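Local coordinates for protein diphosphomevalonate decarboxylase, putative (Trypanosoma brucei, PDB 2HKE) that probably catalyses the ATP-dependent decarboxylation of (R)-5-diphosphomevalonate to isopentenyl diphosphate, a precursor of isoprenoids and sterols, at residues I58-N66 and K96-N104; R77-L85 and M138-S146. The protein carries 1 engineered substitution. All blocks are in the same frame, centred on the assembly; numbering follows the deposited sequence.

Both contacts belong to the N-terminal family region, of the S5 clan, with centres about 15 Å apart on the same side of the chain's centre. Their segments alternate along the sequence: 58-66, 77-85, 96-104, then 138-146. Helix 76-86 of contact 2 therefore lies in the connection between the two parallel strands of contact 1. It also packs on them, since Leu82 CD2 is 3.9 Å from Val98 CG1, and Leu63 CD2 is 4.1 Å from Val78 CG2. One side of this helix meets the sheet while another meets helix 136-143, so the helix ties the strand pair to the sulfate site of contact 2.

Contact 1. Residues I58-N66 and K96-N104; sequences IETDTLRLN and KKVNIVSEN
Thr62 OG1 is gripped from two directions, by the amide of Asn99 and by a water. Asn99 ND2 donates to Thr62 OG1 over 2.7 Å, and the acceptor lies almost in the amide plane, only 10° out of it. Water 1 also lies beside Thr62 OG1 and donates to Ile100 O at 2.8 Å. With chi1 at 69° OG1 is tucked over its own backbone, alongside the Asn99 side chain, where amide and water can both meet it. Arg55 donates to Asn99 OD1 and so helps to fix the amide's rotation, while Ile58 CD1 packs 3.4 Å from Asn99 ND2.

Asp61 takes the first backbone amide at the entry to the pair: Val98 N meets the anti side of Asp61 OD1 at 2.8 Å. The same oxygen forms a salt bridge with Arg86, which would probably favour the charged carboxylate.

Beyond this, Thr62 and Arg64 exchange backbone bonds with Val98, Ile100 and Ser102, of which Ser102 N to Arg64 O is the shortest at 2.7 Å. Asn66 N closes the series on Ser102 O. On the opposite face from Thr62, Leu63 CD1 lies 3.6 Å from Ile100 CG2, the two side chains crossing at a slant, and Leu65 CD2 rests 3.9 Å from Ser102 CB. Ser102 OG turns to Thr50 of strand 48-55.

With axes only 10° apart, this is a parallel pair within a mixed sheet, strand 97-104 lying between antiparallel 48-55 and parallel 62-65; the connection, which includes strand 68-70 and helices 76-86 and 91-94, is consistent with the alpha+beta fold of the S5-like N-terminal domain.

Contact 2. Residues R77-L85 and M138-S146; sequences RVQSMLLHL and MLARLGSGS. With SO4 (sulfate ion), chain C.
Met81 makes the central apolar contact, a knob set among Leu139, Ala140, Leu142 and Gly143. Its CG lies 3.8 Å from Leu142 CB, the two side chains running past one another head to tail, and its SD rests 3.8 Å from Gly143 CA, on backbone that carries no side chain. Leu139 answers from the second helix: its CD1 presses to 3.4 Å from Met81 O, and its CD2 reaches Leu85 CD1 at 4.0 Å. Further out, Leu142 CD1 sits 3.6 Å from His84 CB, the side chains crossing near a right angle, while Leu139 CD1 approaches the imidazole at its edge. The helix segments run nearly antiparallel, at 153°.

Polar bridging occurs beside this apolar patch. Ser80 OG donates to water 2, which in turn donates to Leu142 O and so gives that carbonyl a partner.

Hydrogen bonds to a carbonyl and to an anion gather around Arg77. A bend at chi2 (-67°) carries the chain past the Leu142 and Gly143 carbonyls, and NH1 then serves two acceptors. Arg77 NH1 reaches Gly143 O at 2.9 Å, in the guanidinium plane but 44° above the carbonyl plane, so off the lone pairs. Arg77 NH1 also meets sulfate O3 at 2.8 Å, while Arg77 NH2 bonds to sulfate O1. Gly145 N donates to sulfate O4 at 2.9 Å; Lys22, Tyr19 and Thr200 complete the grip.

The Gly143 carbonyl probably helps to hold Arg77 at an anion pocket of cationic groups, a backbone N-H and hydroxyls; the sulfate, probably from the crystallisation liquor, is consistent with a site for a phosphate of the substrate's diphosphate.

Contact 1. Residues I58-N66 and K96-N104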
# COMPACT_ATOMS: atom_id res chain seq x y z
N ILE A 58 17.31 -29.91 -6.28
CA ILE A 58 18.02 -29.05 -5.34
C ILE A 58 17.80 -29.42 -3.88
O ILE A 58 16.82 -30.10 -3.53
CB ILE A 58 17.66 -27.56 -5.57
CG1 ILE A 58 16.29 -27.22 -4.97
CG2 ILE A 58 17.69 -27.23 -7.08
CD1 ILE A 58 15.78 -25.84 -5.37
N GLU A 59 18.71 -28.95 -3.04
CA GLU A 59 18.77 -29.37 -1.64
C GLU A 59 18.25 -28.31 -0.65
O GLU A 59 17.94 -28.64 0.49
CB GLU A 59 20.20 -29.78 -1.24
CG GLU A 59 20.99 -30.65 -2.28
CD GLU A 59 20.35 -32.00 -2.63
OE1 GLU A 59 19.79 -32.69 -1.74
OE2 GLU A 59 20.43 -32.38 -3.84
N THR A 60 18.16 -27.05 -1.07
CA THR A 60 17.47 -26.05 -0.24
C THR A 60 16.58 -25.16 -1.10
O THR A 60 16.65 -25.18 -2.33
CB THR A 60 18.47 -25.18 0.62
OG1 THR A 60 19.29 -24.37 -0.23
CG2 THR A 60 19.37 -26.07 1.49
N ASP A 61 15.71 -24.40 -0.45
CA ASP A 61 14.93 -23.40 -1.16
C ASP A 61 15.86 -22.26 -1.53
O ASP A 61 16.86 -22.02 -0.83
CB ASP A 61 13.83 -22.87 -0.27
CG ASP A 61 12.86 -23.96 0.14
OD1 ASP A 61 12.46 -24.78 -0.73
OD2 ASP A 61 12.53 -23.97 1.33
N THR A 62 15.54 -21.57 -2.62
CA THR A 62 16.27 -20.38 -3.00
C THR A 62 15.36 -19.19 -3.23
O THR A 62 14.18 -19.31 -3.61
CB THR A 62 17.10 -20.59 -4.28
OG1 THR A 62 16.21 -20.72 -5.40
CG2 THR A 62 18.00 -21.84 -4.19
N LEU A 63 15.94 -18.02 -3.03
CA LEU A 63 15.21 -16.79 -3.21
C LEU A 63 16.12 -15.82 -3.94
O LEU A 63 17.23 -15.62 -3.50
CB LEU A 63 14.86 -16.23 -1.85
CG LEU A 63 14.22 -14.86 -1.81
CD1 LEU A 63 12.90 -14.87 -2.57
CD2 LEU A 63 14.03 -14.45 -0.31
N ARG A 64 15.63 -15.24 -5.02
CA ARG A 64 16.35 -14.22 -5.77
C ARG A 64 15.48 -12.98 -5.75
O ARG A 64 14.29 -13.02 -6.15
CB ARG A 64 16.59 -14.69 -7.19
CG ARG A 64 17.66 -13.89 -7.96
CD ARG A 64 17.93 -14.52 -9.37
NE ARG A 64 18.72 -15.73 -9.33
CZ ARG A 64 20.06 -15.77 -9.24
NH1 ARG A 64 20.78 -14.66 -9.16
NH2 ARG A 64 20.67 -16.95 -9.22
N LEU A 65 16.04 -11.90 -5.23
CA LEU A 65 15.36 -10.62 -5.15
C LEU A 65 16.13 -9.62 -6.00
O LEU A 65 17.31 -9.35 -5.72
CB LEU A 65 15.33 -10.09 -3.73
CG LEU A 65 14.79 -10.98 -2.62
CD1 LEU A 65 14.91 -10.25 -1.29
CD2 LEU A 65 13.34 -11.35 -2.90
N ASN A 66 15.46 -9.06 -6.99
CA ASN A 66 16.03 -8.02 -7.84
C ASN A 66 17.30 -8.49 -8.52
O ASN A 66 18.28 -7.74 -8.58
CB ASN A 66 16.30 -6.77 -7.01
CG ASN A 66 15.09 -6.30 -6.24
OD1 ASN A 66 13.96 -6.39 -6.73
ND2 ASN A 66 15.31 -5.78 -5.02
N LYS A 96 9.12 -30.93 -1.40
CA LYS A 96 9.77 -30.28 -2.51
C LYS A 96 10.38 -28.99 -2.01
O LYS A 96 9.83 -28.36 -1.10
CB LYS A 96 8.76 -29.94 -3.61
CG LYS A 96 7.97 -31.11 -4.16
CD LYS A 96 8.76 -31.87 -5.20
CE LYS A 96 7.97 -33.08 -5.73
NZ LYS A 96 7.99 -34.19 -4.71
N LYS A 97 11.50 -28.62 -2.60
CA LYS A 97 12.08 -27.30 -2.41
C LYS A 97 11.60 -26.42 -3.55
O LYS A 97 11.11 -26.90 -4.58
CB LYS A 97 13.62 -27.34 -2.45
CG LYS A 97 14.25 -28.34 -1.51
CD LYS A 97 14.00 -28.00 -0.05
CE LYS A 97 14.32 -29.18 0.83
NZ LYS A 97 13.56 -30.39 0.42
N VAL A 98 11.77 -25.13 -3.37
CA VAL A 98 11.28 -24.18 -4.33
C VAL A 98 12.35 -23.14 -4.66
O VAL A 98 13.13 -22.74 -3.79
CB VAL A 98 9.99 -23.53 -3.77
CG1 VAL A 98 10.25 -22.81 -2.42
CG2 VAL A 98 9.36 -22.62 -4.79
N ASN A 99 12.43 -22.77 -5.93
CA ASN A 99 13.18 -21.58 -6.36
C ASN A 99 12.19 -20.44 -6.52
O ASN A 99 11.26 -20.56 -7.29
CB ASN A 99 13.85 -21.71 -7.75
CG ASN A 99 14.86 -22.84 -7.84
OD1 ASN A 99 14.76 -23.67 -8.75
ND2 ASN A 99 15.86 -22.85 -6.96
N ILE A 100 12.41 -19.36 -5.79
CA ILE A 100 11.58 -18.15 -5.87
C ILE A 100 12.42 -17.03 -6.45
O ILE A 100 13.55 -16.80 -5.98
CB ILE A 100 11.18 -17.69 -4.45
CG1 ILE A 100 10.50 -18.82 -3.66
CG2 ILE A 100 10.28 -16.46 -4.50
CD1 ILE A 100 10.38 -18.51 -2.20
N VAL A 101 11.86 -16.34 -7.43
CA VAL A 101 12.54 -15.25 -8.11
C VAL A 101 11.56 -14.09 -8.13
O VAL A 101 10.45 -14.23 -8.65
CB VAL A 101 12.94 -15.66 -9.55
CG1 VAL A 101 13.52 -14.47 -10.32
CG2 VAL A 101 13.89 -16.86 -9.53
N SER A 102 11.95 -12.98 -7.51
CA SER A 102 11.04 -11.88 -7.32
C SER A 102 11.66 -10.60 -7.84
O SER A 102 12.86 -10.37 -7.66
CB SER A 102 10.73 -11.73 -5.84
OG SER A 102 10.07 -12.88 -5.41
N GLU A 103 10.86 -9.76 -8.49
CA GLU A 103 11.32 -8.41 -8.81
C GLU A 103 10.18 -7.40 -8.79
O GLU A 103 9.00 -7.77 -8.64
CB GLU A 103 11.96 -8.41 -10.20
CG GLU A 103 10.95 -8.49 -11.29
CD GLU A 103 11.55 -8.68 -12.67
OE1 GLU A 103 12.69 -9.23 -12.78
OE2 GLU A 103 10.85 -8.33 -13.64
N ASN A 104 10.51 -6.13 -8.99
CA ASN A 104 9.48 -5.12 -9.23
C ASN A 104 10.05 -4.04 -10.11
O ASN A 104 11.27 -3.97 -10.26
CB ASN A 104 8.95 -4.55 -7.90
CG ASN A 104 9.88 -3.53 -7.28
OD1 ASN A 104 10.01 -2.43 -7.80
ND2 ASN A 104 10.53 -3.88 -6.19
O HOH W 1 15.81 -18.32 -6.66

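Contact 2. Residues R77-L85 and M138-S146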
# COMPACT_ATOMS: atom_id res chain seq x y z
N ARG A 77 10.87 -13.66 7.41
CA ARG A 77 9.49 -13.49 6.93
C ARG A 77 9.17 -14.50 5.84
O ARG A 77 8.08 -15.12 5.85
CB ARG A 77 9.28 -12.06 6.46
CG ARG A 77 9.30 -11.03 7.61
CD ARG A 77 8.13 -11.16 8.55
NE ARG A 77 8.07 -10.11 9.61
CZ ARG A 77 7.54 -8.90 9.47
NH1 ARG A 77 7.03 -8.52 8.31
NH2 ARG A 77 7.55 -8.05 10.50
N VAL A 78 10.12 -14.74 4.96
CA VAL A 78 9.94 -15.76 3.89
C VAL A 78 9.98 -17.20 4.47
O VAL A 78 9.13 -18.07 4.13
CB VAL A 78 10.94 -15.52 2.70
CG1 VAL A 78 10.91 -16.68 1.71
CG2 VAL A 78 10.72 -14.16 2.04
N GLN A 79 10.85 -17.47 5.43
CA GLN A 79 10.88 -18.78 6.11
C GLN A 79 9.55 -19.04 6.78
O GLN A 79 9.05 -20.17 6.76
CB GLN A 79 11.99 -18.89 7.17
CG GLN A 79 13.44 -18.86 6.72
CD GLN A 79 14.45 -18.63 7.90
OE1 GLN A 79 14.72 -17.48 8.25
NE2 GLN A 79 14.99 -19.75 8.51
N SER A 80 8.98 -18.00 7.40
CA SER A 80 7.66 -18.07 8.04
C SER A 80 6.56 -18.47 7.06
O SER A 80 5.71 -19.33 7.34
CB SER A 80 7.34 -16.74 8.74
OG SER A 80 6.13 -16.83 9.49
N MET A 81 6.57 -17.85 5.89
CA MET A 81 5.58 -18.18 4.86
C MET A 81 5.74 -19.64 4.44
O MET A 81 4.76 -20.41 4.39
CB MET A 81 5.73 -17.23 3.66
CG MET A 81 5.31 -15.80 4.04
SD MET A 81 5.78 -14.68 2.69
CE MET A 81 4.49 -15.08 1.54
N LEU A 82 6.96 -20.02 4.19
CA LEU A 82 7.26 -21.36 3.72
C LEU A 82 6.90 -22.44 4.72
O LEU A 82 6.40 -23.49 4.35
CB LEU A 82 8.71 -21.47 3.34
CG LEU A 82 9.15 -20.73 2.10
CD1 LEU A 82 10.68 -20.73 2.05
CD2 LEU A 82 8.58 -21.38 0.84
N LEU A 83 7.10 -22.19 6.01
CA LEU A 83 6.65 -23.15 7.03
C LEU A 83 5.16 -23.34 7.02
O LEU A 83 4.65 -24.49 7.10
CB LEU A 83 7.07 -22.68 8.44
CG LEU A 83 8.54 -22.73 8.80
CD1 LEU A 83 8.73 -22.04 10.16
CD2 LEU A 83 9.07 -24.18 8.85
N HIS A 84 4.41 -22.23 6.99
CA HIS A 84 2.97 -22.30 6.98
C HIS A 84 2.48 -22.96 5.68
O HIS A 84 1.54 -23.77 5.68
CB HIS A 84 2.34 -20.93 7.13
CG HIS A 84 0.87 -20.99 7.31
ND1 HIS A 84 0.29 -21.68 8.36
CD2 HIS A 84 -0.15 -20.53 6.56
CE1 HIS A 84 -1.02 -21.62 8.25
NE2 HIS A 84 -1.32 -20.92 7.18
N LEU A 85 3.16 -22.66 4.59
CA LEU A 85 2.77 -23.15 3.29
C LEU A 85 2.88 -24.67 3.29
O LEU A 85 1.96 -25.37 2.88
CB LEU A 85 3.67 -22.52 2.24
CG LEU A 85 3.51 -22.95 0.80
CD1 LEU A 85 2.24 -22.30 0.15
CD2 LEU A 85 4.83 -22.62 0.06
N MET A 138 -3.81 -14.56 4.06
CA MET A 138 -3.18 -14.99 5.30
C MET A 138 -1.73 -15.38 5.17
O MET A 138 -0.96 -15.14 6.10
CB MET A 138 -3.98 -16.12 5.95
CG MET A 138 -5.33 -15.60 6.46
SD MET A 138 -6.29 -16.94 7.27
CE MET A 138 -4.91 -17.90 7.88
N LEU A 139 -1.34 -15.95 4.04
CA LEU A 139 0.09 -16.23 3.85
C LEU A 139 0.89 -14.95 3.62
O LEU A 139 2.00 -14.80 4.12
CB LEU A 139 0.26 -17.19 2.68
CG LEU A 139 1.66 -17.72 2.55
CD1 LEU A 139 2.05 -18.55 3.74
CD2 LEU A 139 1.80 -18.50 1.22
N ALA A 140 0.33 -14.04 2.84
CA ALA A 140 0.96 -12.75 2.55
C ALA A 140 1.20 -11.98 3.87
O ALA A 140 2.25 -11.38 4.03
CB ALA A 140 0.09 -11.94 1.62
N ARG A 141 0.25 -12.08 4.80
CA ARG A 141 0.29 -11.40 6.12
C ARG A 141 1.52 -11.78 6.90
O ARG A 141 2.14 -10.93 7.55
CB ARG A 141 -0.96 -11.81 6.92
CG ARG A 141 -1.22 -10.92 8.10
CD ARG A 141 -2.16 -11.55 9.10
NE ARG A 141 -1.50 -12.63 9.81
CZ ARG A 141 -1.92 -13.87 9.92
NH1 ARG A 141 -3.10 -14.26 9.43
NH2 ARG A 141 -1.24 -14.72 10.65
N LEU A 142 1.91 -13.05 6.79
CA LEU A 142 3.14 -13.54 7.43
C LEU A 142 4.42 -12.84 6.94
O LEU A 142 5.43 -12.83 7.64
CB LEU A 142 3.29 -15.05 7.22
CG LEU A 142 2.27 -15.86 8.03
CD1 LEU A 142 2.40 -17.35 7.64
CD2 LEU A 142 2.35 -15.69 9.57
N GLY A 143 4.41 -12.42 5.68
CA GLY A 143 5.52 -11.77 5.06
C GLY A 143 5.50 -10.31 5.39
O GLY A 143 6.53 -9.79 5.76
N SER A 144 4.35 -9.65 5.24
CA SER A 144 4.17 -8.24 5.62
C SER A 144 2.71 -8.00 5.88
O SER A 144 1.84 -8.39 5.10
CB SER A 144 4.64 -7.25 4.51
OG SER A 144 4.47 -5.94 4.98
N GLY A 145 2.39 -7.28 6.94
CA GLY A 145 0.99 -7.07 7.25
C GLY A 145 0.23 -6.42 6.11
O GLY A 145 -0.81 -6.92 5.69
N SER A 146 0.76 -5.35 5.55
CA SER A 146 0.01 -4.66 4.51
C SER A 146 -0.10 -5.50 3.22
O SER A 146 -1.02 -5.29 2.45
CB SER A 146 0.62 -3.28 4.28
OG SER A 146 1.71 -3.38 3.43
S SO4 C . 5.12 -5.40 8.90
O1 SO4 C . 5.91 -5.45 10.12
O2 SO4 C . 4.87 -4.02 8.54
O3 SO4 C . 5.85 -6.04 7.80
O4 SO4 C . 3.83 -6.06 9.11
O HOH W 2 6.07 -14.19 9.95